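Local atomic coordinates of putative alpha-L-fucosidase (Bacteroides thetaiotaomicron, PDB entry 3EYP), a protein that probably hydrolyses alpha-L-fucosidic bonds, as a glycoside hydrolase of family 29. Residues Met22-His27 against Leu294-Asp299; Ala75-Gly80 against Gly121-Pro126; Arg207-Glu212 against Glu253-Ile258. All coordinates share one frame; numbering follows the deposited sequence.

All three contacts lie in the TIM-barrel part of the chain, at or near the ends of its parallel strands. Interaction 1 joins strands 22-26 and 291-295. Interaction 2, centred about 14 Å from it, continues the sheet through strands 70-76 and 119-124: Phe-25 CZ packs 3.7 Å from Tyr-123 CD1, and His-27 and His-77 each bond to a glycerol, apparently the same one. Interaction 3, centred about 13 Å from interaction 1, adds strand 253-257, where Asn-295 N lies 2.9 Å from Val-256 O, a probable hydrogen bond. Interactions 2 and 3 do not touch, but Asp-166 connects them: it bonds to Tyr-123 and to the second glycerol, held in interaction 3.

Interaction 1 (Met22-His27 against Leu294-Asp299); sequences MIAFFH and LNFPPD
The side-chain amide of Asn-295 lies across the imidazole of His-27, the two planes 85° apart, and its OD1 reaches the ring edge to accept a hydrogen bond from His-27 ND1 at 2.8 Å. The N-H comes from well above the carbonyl plane of the amide, with an angle of only 135° at the hydrogen. A weak second bond reaches the same OD1 from His-27 N. With CG anti to the backbone N (chi1 177°), the amide of Asn-295 is carried forward along its strand to the level of His-27. Its ND2 bonds to Trp-262 O and Ser-257 OG, which fixes the rotation of the group. The strands 22-26 and 291-295 run parallel, the first and last strands of the TIM barrel, and their pairing closes it. Leu-294 N donates to Ile-23 O at 2.9 Å, Phe-25 N to Leu-294 O at 2.8 Å and Phe-296 N to Phe-25 O at 3.0 Å. On the face that carries Phe-25 and Asn-295, their CB atoms meet at 3.5 Å. Ala-24, on the same face as Leu-294, sets its CB 4.1 Å from Phe-296 CD2, near helix 56-65. At the end of strand 22-26, Phe-26 presents its ring edge to the backbone, with CD1 3.2 Å from Phe-296 O. Water 1 bridges His-27 O and Pro-298 O, donating to both. Asn-295 OD1 takes both N-H groups of His-27, that of His-27 N weakly, while ND2 and NE2 find partners outside the pair; the amide holds the imidazole with NE2 turned to a bound glycerol, consistent with a place in the sugar pocket.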
loop_
_atom_site.group_PDB
_atom_site.type_symbol
_atom_site.label_atom_id
_atom_site.label_comp_id
_atom_site.label_asym_id
_atom_site.label_seq_id
_atom_site.Cartn_x
_atom_site.Cartn_y
_atom_site.Cartn_z
ATOM N N MET A 22 3.012 -2.367 -4.075
ATOM C CA MET A 22 3.875 -2.322 -2.872
ATOM C C MET A 22 4.664 -1.006 -2.825
ATOM O O MET A 22 4.980 -0.381 -3.858
ATOM C CB MET A 22 4.864 -3.503 -2.890
ATOM C CG MET A 22 4.330 -4.877 -2.464
ATOM S SD MET A 22 5.436 -6.305 -2.463
ATOM C CE MET A 22 6.279 -6.100 -0.930
ATOM N N ILE A 23 4.958 -0.571 -1.620
ATOM C CA ILE A 23 5.767 0.653 -1.333
ATOM C C ILE A 23 6.750 0.344 -0.200
ATOM O O ILE A 23 6.381 -0.359 0.749
ATOM C CB ILE A 23 4.890 1.862 -0.931
ATOM C CG1 ILE A 23 3.789 2.098 -1.932
ATOM C CG2 ILE A 23 5.726 3.098 -0.769
ATOM C CD1 ILE A 23 2.738 3.195 -1.513
ATOM N N ALA A 24 8.017 0.762 -0.291
ATOM C CA ALA A 24 8.886 0.615 0.896
ATOM C C ALA A 24 8.818 1.789 1.874
ATOM O O ALA A 24 8.672 2.907 1.494
ATOM C CB ALA A 24 10.335 0.332 0.506
ATOM N N PHE A 25 8.900 1.462 3.174
ATOM C CA PHE A 25 9.055 2.461 4.226
ATOM C C PHE A 25 10.504 2.299 4.688
ATOM O O PHE A 25 11.029 1.217 4.665
ATOM C CB PHE A 25 8.189 2.111 5.446
ATOM C CG PHE A 25 7.268 3.200 5.919
ATOM C CD1 PHE A 25 7.516 4.545 5.668
ATOM C CD2 PHE A 25 6.134 2.854 6.685
ATOM C CE1 PHE A 25 6.701 5.480 6.135
ATOM C CE2 PHE A 25 5.300 3.815 7.162
ATOM C CZ PHE A 25 5.550 5.121 6.884
ATOM N N PHE A 26 11.137 3.401 5.013
ATOM C CA PHE A 26 12.504 3.421 5.537
ATOM C C PHE A 26 12.496 4.280 6.771
ATOM O O PHE A 26 12.560 5.517 6.691
ATOM C CB PHE A 26 13.519 3.997 4.547
ATOM C CG PHE A 26 13.782 3.120 3.343
ATOM C CD1 PHE A 26 14.132 1.826 3.495
ATOM C CD2 PHE A 26 13.689 3.642 2.064
ATOM C CE1 PHE A 26 14.361 1.031 2.420
ATOM C CE2 PHE A 26 13.927 2.844 0.968
ATOM C CZ PHE A 26 14.232 1.543 1.138
ATOM N N HIS A 27 12.365 3.621 7.917
ATOM C CA HIS A 27 12.390 4.280 9.209
ATOM C C HIS A 27 13.854 4.335 9.704
ATOM O O HIS A 27 14.450 3.320 10.045
ATOM C CB HIS A 27 11.552 3.561 10.266
ATOM C CG HIS A 27 10.109 3.930 10.244
ATOM N ND1 HIS A 27 9.285 3.571 9.202
ATOM C CD2 HIS A 27 9.347 4.668 11.101
ATOM C CE1 HIS A 27 8.075 4.066 9.419
ATOM N NE2 HIS A 27 8.076 4.724 10.565
ATOM N N LEU A 294 5.669 -1.622 3.310
ATOM C CA LEU A 294 6.530 -2.468 4.105
ATOM C C LEU A 294 7.792 -1.768 4.483
ATOM O O LEU A 294 8.553 -1.321 3.628
ATOM C CB LEU A 294 6.920 -3.737 3.314
ATOM C CG LEU A 294 7.692 -4.863 3.973
ATOM C CD1 LEU A 294 6.954 -5.460 5.203
ATOM C CD2 LEU A 294 7.990 -5.993 2.899
ATOM N N ASN A 295 8.014 -1.747 5.792
ATOM C CA ASN A 295 9.185 -1.082 6.416
ATOM C C ASN A 295 10.427 -1.945 6.557
ATOM O O ASN A 295 10.401 -3.040 7.138
ATOM C CB ASN A 295 8.796 -0.492 7.778
ATOM C CG ASN A 295 9.971 0.137 8.484
ATOM O OD1 ASN A 295 10.402 1.233 8.133
ATOM N ND2 ASN A 295 10.466 -0.541 9.504
ATOM N N PHE A 296 11.513 -1.417 5.966
ATOM C CA PHE A 296 12.890 -1.912 6.124
ATOM C C PHE A 296 13.685 -0.836 6.883
ATOM O O PHE A 296 13.941 0.241 6.314
ATOM C CB PHE A 296 13.592 -2.060 4.760
ATOM C CG PHE A 296 12.887 -2.974 3.777
ATOM C CD1 PHE A 296 13.334 -4.251 3.577
ATOM C CD2 PHE A 296 11.773 -2.537 3.085
ATOM C CE1 PHE A 296 12.728 -5.110 2.674
ATOM C CE2 PHE A 296 11.128 -3.388 2.195
ATOM C CZ PHE A 296 11.611 -4.689 1.981
ATOM N N PRO A 297 14.055 -1.085 8.174
ATOM C CA PRO A 297 14.831 -0.072 8.914
ATOM C C PRO A 297 16.361 -0.204 8.733
ATOM O O PRO A 297 16.937 -1.247 9.031
ATOM C CB PRO A 297 14.407 -0.333 10.386
ATOM C CG PRO A 297 14.218 -1.805 10.431
ATOM C CD PRO A 297 13.520 -2.106 9.094
ATOM N N PRO A 298 17.009 0.813 8.135
ATOM C CA PRO A 298 18.470 0.773 8.013
ATOM C C PRO A 298 19.142 0.757 9.386
ATOM O O PRO A 298 18.645 1.305 10.374
ATOM C CB PRO A 298 18.787 2.051 7.277
ATOM C CG PRO A 298 17.444 2.467 6.607
ATOM C CD PRO A 298 16.457 2.046 7.589
ATOM N N ASP A 299 20.296 0.136 9.404
ATOM C CA ASP A 299 21.095 0.028 10.595
ATOM C C ASP A 299 22.013 1.220 10.840
ATOM O O ASP A 299 21.949 2.238 10.196
ATOM C CB ASP A 299 21.849 -1.314 10.615
ATOM C CG ASP A 299 23.063 -1.318 9.759
ATOM O OD1 ASP A 299 23.155 -0.385 8.915
ATOM O OD2 ASP A 299 23.935 -2.216 9.990
HETATM O O HOH W 1 16.419 2.456 11.684
#

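Interaction 2 (Ala75-Gly80 against Gly121-Pro126); sequences AKHADG and GIYLGP
Ile-122 sets its CG2 4.0 Å from Ala-75 CB, on the side where both side chains touch Val-106 of helix 105-116. At Tyr-123 the carbonyl O receives two weak bonds, from Ala-75 N and from Lys-76 N, while the side chain swings toward His-77. The two rings are within 16° of parallel but slid apart, so they barely overlap, and Tyr-123 OH lies 3.2 Å from His-77 CD2. That hydroxyl bonds to Asp-166 and accepts from water 2, which sits over the centre of the imidazole face. This is a beta-alpha-beta unit of the TIM barrel: helix 105-116 links strand 70-76 to its parallel neighbour 119-124. Leu-124 follows, its CD1 3.8 Å from Lys-76 CB. Gly-125 N then donates to Lys-76 O at 2.9 Å; any CB here would collide with that same carbonyl. Gly-125 O accepts in its carbonyl plane from Lys-76 NZ at 3.0 Å, the lysine chain bending at chi3 (82°) to get there. Lys-76 NZ also forms a salt bridge with Asp-128. A methionine in place of Lys-76 would probably leave Gly-125 O without this donor and Asp-128 without its balancing charge.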
loop_
_atom_site.group_PDB
_atom_site.type_symbol
_atom_site.label_atom_id
_atom_site.label_comp_id
_atom_site.label_asym_id
_atom_site.label_seq_id
_atom_site.Cartn_x
_atom_site.Cartn_y
_atom_site.Cartn_z
ATOM N N ALA A 75 11.791 11.524 6.804
ATOM C CA ALA A 75 12.614 12.729 6.765
ATOM C C ALA A 75 12.645 13.359 8.188
ATOM O O ALA A 75 13.652 13.953 8.607
ATOM C CB ALA A 75 12.129 13.755 5.677
ATOM N N LYS A 76 11.575 13.109 8.949
ATOM C CA LYS A 76 11.453 13.589 10.341
ATOM C C LYS A 76 10.383 12.787 11.057
ATOM O O LYS A 76 9.229 12.761 10.671
ATOM C CB LYS A 76 11.156 15.084 10.436
ATOM C CG LYS A 76 11.213 15.677 11.916
ATOM C CD LYS A 76 10.414 16.967 12.007
ATOM C CE LYS A 76 8.862 16.633 12.203
ATOM N NZ LYS A 76 8.077 17.834 12.179
ATOM N N HIS A 77 10.814 12.071 12.052
ATOM C CA HIS A 77 9.880 11.328 12.939
ATOM C C HIS A 77 9.488 12.211 14.097
ATOM O O HIS A 77 9.902 13.368 14.172
ATOM C CB HIS A 77 10.450 9.999 13.352
ATOM C CG HIS A 77 9.419 8.929 13.636
ATOM N ND1 HIS A 77 9.140 8.478 14.908
ATOM C CD2 HIS A 77 8.615 8.216 12.799
ATOM C CE1 HIS A 77 8.210 7.529 14.838
ATOM N NE2 HIS A 77 7.895 7.331 13.565
ATOM N N ALA A 78 8.652 11.690 14.998
ATOM C CA ALA A 78 8.116 12.533 16.069
ATOM C C ALA A 78 9.214 13.132 17.008
ATOM O O ALA A 78 8.988 14.129 17.728
ATOM C CB ALA A 78 7.004 11.793 16.895
ATOM N N ASP A 79 10.365 12.505 17.000
ATOM C CA ASP A 79 11.512 12.953 17.828
ATOM C C ASP A 79 11.954 14.370 17.355
ATOM O O ASP A 79 12.619 15.122 18.079
ATOM C CB ASP A 79 12.649 11.937 17.796
ATOM C CG ASP A 79 13.036 11.543 16.400
ATOM O OD1 ASP A 79 13.680 12.393 15.722
ATOM O OD2 ASP A 79 12.662 10.439 15.943
ATOM N N GLY A 80 11.577 14.658 16.110
ATOM C CA GLY A 80 11.775 15.954 15.475
ATOM C C GLY A 80 13.135 16.140 14.800
ATOM O O GLY A 80 13.436 17.216 14.301
ATOM N N GLY A 121 9.098 9.182 -1.895
ATOM C CA GLY A 121 8.123 9.784 -0.998
ATOM C C GLY A 121 8.751 10.197 0.316
ATOM O O GLY A 121 9.860 9.778 0.675
ATOM N N ILE A 122 7.998 11.016 1.012
ATOM C CA ILE A 122 8.389 11.651 2.243
ATOM C C ILE A 122 7.387 11.516 3.390
ATOM O O ILE A 122 6.180 11.790 3.262
ATOM C CB ILE A 122 8.574 13.172 2.028
ATOM C CG1 ILE A 122 9.687 13.506 0.997
ATOM C CG2 ILE A 122 8.869 13.831 3.301
ATOM C CD1 ILE A 122 11.133 12.979 1.427
ATOM N N TYR A 123 7.916 11.037 4.499
ATOM C CA TYR A 123 7.222 11.026 5.810
ATOM C C TYR A 123 7.808 12.210 6.615
ATOM O O TYR A 123 9.009 12.272 6.880
ATOM C CB TYR A 123 7.447 9.664 6.478
ATOM C CG TYR A 123 6.978 9.489 7.925
ATOM C CD1 TYR A 123 6.110 8.462 8.254
ATOM C CD2 TYR A 123 7.401 10.341 8.943
ATOM C CE1 TYR A 123 5.699 8.258 9.550
ATOM C CE2 TYR A 123 6.968 10.171 10.244
ATOM C CZ TYR A 123 6.122 9.104 10.550
ATOM O OH TYR A 123 5.679 8.909 11.853
ATOM N N LEU A 124 6.948 13.153 6.922
ATOM C CA LEU A 124 7.297 14.375 7.705
ATOM C C LEU A 124 6.306 14.524 8.855
ATOM O O LEU A 124 5.192 14.965 8.668
ATOM C CB LEU A 124 7.252 15.620 6.830
ATOM C CG LEU A 124 7.735 16.967 7.389
ATOM C CD1 LEU A 124 9.266 16.921 7.716
ATOM C CD2 LEU A 124 7.401 18.044 6.427
ATOM N N GLY A 125 6.774 14.109 10.036
ATOM C CA GLY A 125 5.966 13.853 11.226
ATOM C C GLY A 125 5.146 15.037 11.694
ATOM O O GLY A 125 5.701 16.060 12.064
ATOM N N PRO A 126 3.789 14.950 11.620
ATOM C CA PRO A 126 3.057 16.105 12.141
ATOM C C PRO A 126 3.257 16.449 13.599
ATOM O O PRO A 126 3.454 17.610 13.929
ATOM C CB PRO A 126 1.592 15.795 11.834
ATOM C CG PRO A 126 1.645 14.871 10.680
ATOM C CD PRO A 126 2.940 14.073 10.800
HETATM O O HOH W 2 6.296 10.236 14.224
#

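Interaction 3 (Arg207-Glu212 against Glu253-Ile258); sequences RWMGNE and ETDVSI. With GOL (glycerol), chain C.
Glu-253 N donates to Arg-207 O at 2.8 Å, an almost straight bond (173° at the hydrogen) that ties the loop 207-212 to segment 253-258. Strand 253-257 is one of the parallel strands of the TIM barrel, paired on its other side with 291-295; the loop comes after strand 193-195 and runs beside 253-257 without regular structure. Met-209, curled at chi2 and chi3, crosses Thr-254 at about a right angle, its CE 3.6 Å from Thr-254 CG2 and its CG against the backbone carbonyl of Glu-253. Trp-208 turns its indole so that NE1 makes a weak hydrogen bond to Asp-255 OD1 at 3.0 Å, the ring and carboxylate planes 72° apart. The loop folds back against one face of this ring, Gly-210 N over its centre. Against the opposite face lies a glycerol, probably from the crystallisation liquor, its C3 3.3 Å above the plane and offset toward the rim. Glycerol O3 is within bonding distance of both Asp-255 OD2, at 2.9 Å, and Glu-212 OE2, at 3.0 Å, but which of them takes its proton is not settled. Asp-166 and Glu-232 also bond the glycerol, so an aromatic face and a set of carboxylates line one pocket, an arrangement consistent with a sugar site. The two carboxylates that meet O3 are 4.5 Å apart at their nearest oxygens, Glu-212 OE2 and Asp-255 OD2. Farther along, Val-256 CG2 packs against Glu-212 O, and water 4 accepts from Ser-257 N while donating to that same carbonyl oxygen.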
loop_
_atom_site.group_PDB
_atom_site.type_symbol
_atom_site.label_atom_id
_atom_site.label_comp_id
_atom_site.label_asym_id
_atom_site.label_seq_id
_atom_site.Cartn_x
_atom_site.Cartn_y
_atom_site.Cartn_z
ATOM N N ARG A 207 -6.136 6.255 3.080
ATOM C CA ARG A 207 -6.354 6.163 4.512
ATOM C C ARG A 207 -5.569 5.065 5.183
ATOM O O ARG A 207 -5.128 4.095 4.559
ATOM C CB ARG A 207 -7.862 5.878 4.777
ATOM C CG ARG A 207 -8.367 4.490 4.285
ATOM C CD ARG A 207 -9.886 4.240 4.632
ATOM N NE ARG A 207 -10.238 2.818 4.648
ATOM C CZ ARG A 207 -10.916 2.179 3.688
ATOM N NH1 ARG A 207 -11.208 2.787 2.551
ATOM N NH2 ARG A 207 -11.184 0.878 3.802
ATOM N N TRP A 208 -5.509 5.182 6.503
ATOM C CA TRP A 208 -5.124 4.061 7.362
ATOM C C TRP A 208 -6.227 2.993 7.487
ATOM O O TRP A 208 -7.397 3.233 7.275
ATOM C CB TRP A 208 -4.734 4.547 8.758
ATOM C CG TRP A 208 -4.003 3.535 9.554
ATOM C CD1 TRP A 208 -3.020 2.692 9.124
ATOM C CD2 TRP A 208 -4.161 3.296 10.954
ATOM N NE1 TRP A 208 -2.572 1.925 10.182
ATOM C CE2 TRP A 208 -3.254 2.289 11.313
ATOM C CE3 TRP A 208 -4.997 3.842 11.939
ATOM C CZ2 TRP A 208 -3.146 1.819 12.637
ATOM C CZ3 TRP A 208 -4.885 3.391 13.240
ATOM C CH2 TRP A 208 -3.972 2.402 13.577
ATOM N N MET A 209 -5.815 1.790 7.871
ATOM C CA MET A 209 -6.745 0.683 7.930
ATOM C C MET A 209 -6.867 0.062 9.305
ATOM O O MET A 209 -7.290 -1.052 9.449
ATOM C CB MET A 209 -6.428 -0.401 6.905
ATOM C CG MET A 209 -5.004 -0.494 6.567
ATOM S SD MET A 209 -3.874 -0.939 7.872
ATOM C CE MET A 209 -4.232 -2.679 7.994
ATOM N N GLY A 210 -6.399 0.789 10.285
ATOM C CA GLY A 210 -6.621 0.523 11.684
ATOM C C GLY A 210 -5.752 -0.443 12.470
ATOM O O GLY A 210 -5.953 -0.588 13.668
ATOM N N ASN A 211 -4.835 -1.137 11.817
ATOM C CA ASN A 211 -3.779 -1.928 12.498
ATOM C C ASN A 211 -2.419 -1.891 11.801
ATOM O O ASN A 211 -2.291 -1.394 10.689
ATOM C CB ASN A 211 -4.203 -3.378 12.753
ATOM C CG ASN A 211 -4.303 -4.192 11.470
ATOM O OD1 ASN A 211 -3.288 -4.537 10.891
ATOM N ND2 ASN A 211 -5.562 -4.483 11.000
ATOM N N GLU A 212 -1.387 -2.373 12.499
ATOM C CA GLU A 212 -0.038 -2.354 11.914
ATOM C C GLU A 212 0.414 -3.765 11.790
ATOM O O GLU A 212 1.610 -4.067 11.922
ATOM C CB GLU A 212 0.972 -1.562 12.769
ATOM C CG GLU A 212 0.650 -0.098 12.839
ATOM C CD GLU A 212 1.512 0.713 13.826
ATOM O OE1 GLU A 212 2.381 0.156 14.558
ATOM O OE2 GLU A 212 1.279 1.935 13.854
ATOM N N GLU A 253 -4.459 2.085 2.794
ATOM C CA GLU A 253 -3.024 1.727 2.687
ATOM C C GLU A 253 -2.550 0.951 3.935
ATOM O O GLU A 253 -2.717 1.381 5.043
ATOM C CB GLU A 253 -2.195 2.994 2.487
ATOM C CG GLU A 253 -0.735 2.726 1.991
ATOM C CD GLU A 253 0.095 3.997 2.039
ATOM O OE1 GLU A 253 0.323 4.630 0.995
ATOM O OE2 GLU A 253 0.472 4.395 3.131
ATOM N N THR A 254 -2.027 -0.255 3.721
ATOM C CA THR A 254 -1.710 -1.169 4.788
ATOM C C THR A 254 -0.225 -1.129 5.101
ATOM O O THR A 254 0.601 -1.534 4.294
ATOM C CB THR A 254 -2.095 -2.645 4.411
ATOM O OG1 THR A 254 -3.507 -2.673 4.083
ATOM C CG2 THR A 254 -1.831 -3.610 5.533
ATOM N N ASP A 255 0.075 -0.673 6.292
ATOM C CA ASP A 255 1.500 -0.481 6.734
ATOM C C ASP A 255 1.941 -1.476 7.756
ATOM O O ASP A 255 1.205 -1.785 8.662
ATOM C CB ASP A 255 1.771 0.926 7.210
ATOM C CG ASP A 255 1.083 1.287 8.507
ATOM O OD1 ASP A 255 -0.127 0.983 8.685
ATOM O OD2 ASP A 255 1.762 1.958 9.332
ATOM N N VAL A 256 3.172 -1.980 7.592
ATOM C CA VAL A 256 3.698 -2.965 8.514
ATOM C C VAL A 256 5.219 -3.006 8.413
ATOM O O VAL A 256 5.819 -2.667 7.391
ATOM C CB VAL A 256 3.055 -4.381 8.233
ATOM C CG1 VAL A 256 3.418 -4.852 6.819
ATOM C CG2 VAL A 256 3.445 -5.402 9.235
ATOM N N SER A 257 5.827 -3.309 9.514
ATOM C CA SER A 257 7.244 -3.548 9.543
ATOM C C SER A 257 7.643 -4.998 9.245
ATOM O O SER A 257 7.004 -5.986 9.616
ATOM C CB SER A 257 7.844 -3.109 10.891
ATOM O OG SER A 257 9.263 -3.012 10.808
ATOM N N ILE A 258 8.757 -5.120 8.555
ATOM C CA ILE A 258 9.328 -6.450 8.300
ATOM C C ILE A 258 9.916 -7.068 9.596
ATOM O O ILE A 258 10.228 -8.246 9.652
ATOM C CB ILE A 258 10.415 -6.399 7.194
ATOM C CG1 ILE A 258 10.566 -7.751 6.479
ATOM C CG2 ILE A 258 11.822 -5.903 7.745
ATOM C CD1 ILE A 258 11.322 -7.533 5.121
HETATM C C1 GOL C . -1.633 6.492 11.448
HETATM O O1 GOL C . -2.352 7.273 12.386
HETATM C C2 GOL C . -1.027 5.274 12.113
HETATM O O2 GOL C . 0.022 5.637 12.984
HETATM C C3 GOL C . -0.511 4.320 11.059
HETATM O O3 GOL C . 0.637 3.595 11.460
HETATM O O HOH W 3 -1.138 -2.936 8.812
HETATM O O HOH W 4 4.360 -3.749 12.008
#